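Local coordinates for pectate lyase (Cellvibrio cellulosa, PDB 1GXM), which cleaves polygalacturonate by anti-beta-elimination, the chain being the catalytic module of a larger family 10 polysaccharide lyase, at residues 291-296 / 306-311. Numbering follows the deposited sequence.
Sequences SDRDGS and LERRTG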
ATOM      1  N   SER A 291       2.106   3.468  20.802  1.00  7.83           N
ATOM      2  CA  SER A 291       3.265   2.683  21.182  1.00  7.86           C
ATOM      3  C   SER A 291       4.472   3.607  21.304  1.00  8.55           C
ATOM      4  O   SER A 291       4.342   4.834  21.295  1.00  8.92           O
ATOM      5  CB  SER A 291       3.454   1.519  20.214  1.00  8.22           C
ATOM      6  OG  SER A 291       4.506   0.681  20.637  1.00  8.09           O
ATOM      7  N   ASP A 292       5.644   3.026  21.443  1.00  9.18           N
ATOM      8  CA  ASP A 292       6.830   3.814  21.659  1.00  9.81           C
ATOM      9  C   ASP A 292       8.014   2.932  21.354  1.00  9.82           C
ATOM     10  O   ASP A 292       7.844   1.784  20.980  1.00 10.01           O
ATOM     11  CB  ASP A 292       6.844   4.289  23.109  1.00 10.16           C
ATOM     12  CG  ASP A 292       7.523   5.625  23.305  1.00 11.35           C
ATOM     13  OD1 ASP A 292       8.406   5.997  22.502  1.00 12.93           O
ATOM     14  OD2 ASP A 292       7.214   6.321  24.296  1.00 13.95           O
ATOM     15  N   ARG A 293       9.217   3.463  21.532  1.00 10.88           N
ATOM     16  CA  ARG A 293      10.407   2.717  21.152  1.00 12.27           C
ATOM     17  C   ARG A 293      10.633   1.489  21.993  1.00 11.40           C
ATOM     18  O   ARG A 293      11.328   0.585  21.539  1.00 11.75           O
ATOM     19  CB  ARG A 293      11.621   3.631  21.150  1.00 14.05           C
ATOM     20  CG  ARG A 293      11.528   4.626  20.006  1.00 16.64           C
ATOM     21  CD  ARG A 293      12.837   5.137  19.549  1.00 18.34           C
ATOM     22  NE  ARG A 293      12.771   6.125  18.481  1.00 19.59           N
ATOM     23  CZ  ARG A 293      12.923   5.870  17.188  1.00 20.56           C
ATOM     24  NH1 ARG A 293      13.113   4.632  16.732  1.00 22.56           N
ATOM     25  NH2 ARG A 293      12.882   6.872  16.325  1.00 20.63           N
ATOM     26  N   ASP A 294      10.012   1.426  23.173  1.00 10.56           N
ATOM     27  CA  ASP A 294      10.088   0.230  24.011  1.00 11.43           C
ATOM     28  C   ASP A 294       9.094  -0.853  23.611  1.00 10.59           C
ATOM     29  O   ASP A 294       9.056  -1.895  24.225  1.00 12.03           O
ATOM     30  CB  ASP A 294       9.926   0.566  25.482  1.00 12.29           C
ATOM     31  CG  ASP A 294       8.582   1.154  25.823  1.00 14.37           C
ATOM     32  OD1 ASP A 294       7.766   1.491  24.926  1.00 11.62           O
ATOM     33  OD2 ASP A 294       8.255   1.303  27.011  1.00 20.76           O
ATOM     34  N   GLY A 295       8.282  -0.607  22.598  1.00 10.36           N
ATOM     35  CA  GLY A 295       7.296  -1.555  22.157  1.00 10.42           C
ATOM     36  C   GLY A 295       6.092  -1.670  23.061  1.00 10.01           C
ATOM     37  O   GLY A 295       5.323  -2.590  22.901  1.00 10.35           O
ATOM     38  N   SER A 296       5.919  -0.741  23.997  1.00  9.10           N
ATOM     39  CA  SER A 296       4.772  -0.743  24.893  1.00  9.42           C
ATOM     40  C   SER A 296       3.510  -0.330  24.154  1.00  8.86           C
ATOM     41  O   SER A 296       3.560   0.169  23.038  1.00 10.16           O
ATOM     42  CB  SER A 296       5.027   0.191  26.059  1.00 10.32           C
ATOM     43  OG  SER A 296       5.198   1.523  25.615  1.00 12.41           O
ATOM     44  N   LEU A 306       8.545  12.129  23.761  1.00 11.97           N
ATOM     45  CA  LEU A 306       8.418  13.298  22.923  1.00 11.39           C
ATOM     46  C   LEU A 306       8.834  12.984  21.495  1.00 11.17           C
ATOM     47  O   LEU A 306       8.186  13.369  20.525  1.00 11.20           O
ATOM     48  CB  LEU A 306       9.306  14.390  23.496  1.00 12.29           C
ATOM     49  CG  LEU A 306       9.248  15.696  22.757  1.00 12.50           C
ATOM     50  CD1 LEU A 306       7.863  16.331  22.855  1.00 13.12           C
ATOM     51  CD2 LEU A 306      10.267  16.623  23.367  1.00 13.36           C
ATOM     52  N   GLU A 307       9.932  12.259  21.348  1.00 11.58           N
ATOM     53  CA  GLU A 307      10.460  11.982  20.031  1.00 12.10           C
ATOM     54  C   GLU A 307       9.485  11.153  19.175  1.00 11.24           C
ATOM     55  O   GLU A 307       9.371  11.380  17.984  1.00 11.87           O
ATOM     56  CB  GLU A 307      11.827  11.293  20.109  1.00 13.42           C
ATOM     57  CG  GLU A 307      12.489  11.117  18.750  1.00 16.18           C
ATOM     58  CD  GLU A 307      12.074   9.845  18.013  1.00 16.80           C
ATOM     59  OE1 GLU A 307      11.593   8.900  18.664  1.00 17.00           O
ATOM     60  OE2 GLU A 307      12.280   9.797  16.780  1.00 19.34           O
ATOM     61  N   ARG A 308       8.837  10.166  19.774  1.00 10.77           N
ATOM     62  CA  ARG A 308       7.900   9.355  18.997  1.00 10.37           C
ATOM     63  C   ARG A 308       6.590  10.094  18.748  1.00 10.33           C
ATOM     64  O   ARG A 308       5.952   9.863  17.748  1.00  9.95           O
ATOM     65  CB  ARG A 308       7.629   7.995  19.637  1.00 11.00           C
ATOM     66  CG  ARG A 308       8.736   6.963  19.404  1.00 12.68           C
ATOM     67  CD  ARG A 308       8.866   6.510  17.978  1.00 14.12           C
ATOM     68  NE  ARG A 308       9.586   7.476  17.161  1.00 13.61           N
ATOM     69  CZ  ARG A 308       9.612   7.493  15.848  1.00 14.48           C
ATOM     70  NH1 ARG A 308       8.924   6.609  15.151  1.00 15.33           N
ATOM     71  NH2 ARG A 308      10.288   8.420  15.212  1.00 15.67           N
ATOM     72  N   ARG A 309       6.173  10.961  19.658  1.00 10.56           N
ATOM     73  CA  ARG A 309       4.919  11.675  19.453  1.00 10.79           C
ATOM     74  C   ARG A 309       5.069  12.694  18.340  1.00 10.58           C
ATOM     75  O   ARG A 309       4.149  12.911  17.564  1.00 11.79           O
ATOM     76  CB  ARG A 309       4.462  12.340  20.739  1.00 10.90           C
ATOM     77  CG  ARG A 309       3.071  12.973  20.613  1.00 12.30           C
ATOM     78  CD  ARG A 309       2.451  13.441  21.914  1.00 12.44           C
ATOM     79  NE  ARG A 309       3.401  14.280  22.629  1.00 13.90           N
ATOM     80  CZ  ARG A 309       4.097  13.922  23.697  1.00 15.34           C
ATOM     81  NH1 ARG A 309       3.912  12.758  24.287  1.00 15.71           N
ATOM     82  NH2 ARG A 309       4.982  14.756  24.188  1.00 16.18           N
ATOM     83  N   THR A 310       6.248  13.300  18.245  1.00 11.01           N
ATOM     84  CA  THR A 310       6.487  14.315  17.217  1.00 12.63           C
ATOM     85  C   THR A 310       7.023  13.697  15.916  1.00 13.18           C
ATOM     86  O   THR A 310       6.837  14.255  14.840  1.00 15.28           O
ATOM     87  CB  THR A 310       7.481  15.386  17.697  1.00 13.00           C
ATOM     88  OG1 THR A 310       8.711  14.754  18.081  1.00 15.06           O
ATOM     89  CG2 THR A 310       6.971  16.090  18.920  1.00 12.97           C
ATOM     90  N   GLY A 311       7.669  12.535  16.003  1.00 13.75           N
ATOM     91  CA  GLY A 311       8.381  11.965  14.875  1.00 13.91           C
ATOM     92  C   GLY A 311       7.610  10.970  14.041  1.00 13.84           C
ATOM     93  O   GLY A 311       8.074  10.522  13.026  1.00 15.27           O
TER
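Arg-293 and Arg-308 clasp the carboxylate of Glu-307 between them, each side-on through NE and NH2. From the loop, Arg-293 NE donates to Glu-307 OE1 at 3.0 Å, above the carboxylate plane, while Arg-293 NH2 meets Glu-307 OE2 on the syn side but tilted out of the carboxylate plane, with an N-H...O angle of 164°. Arg-308 repeats the grip from the opposite face, its NE lying 2.9 Å from Glu-307 OE1 and its NH2 equally near OE2. Four N-H bonds thus fix the rotation of the carboxylate, and its charge probably makes the 3.2 Å approach of Arg-293 NH2 to Arg-308 NH2 tolerable. The two guanidinium planes are turned 44° apart, with Arg-293 NH2 over one face of the Arg-308 group. Bends at chi2 and chi3 fold the Arg-308 chain back to the neighbouring glutamate; Arg-308 CG packs against Arg-293 CG at 3.7 Å. This salt-bridge network ties the short helix 306-311 to a type I beta turn, Asp-292 to Gly-295, which connects strands 290-291 and 297-298 at the periphery of the catalytic module. Asp-292 OD1 lies 3.3 Å from Arg-308 CG, accepts from Arg-293 N and is hydrogen-bonded to Ser-305 OG, which is also hydrogen-bonded to Arg-308 N. Outside the two segments, Tyr-209 makes a cation-pi contact with Arg-308 and also touches Arg-293.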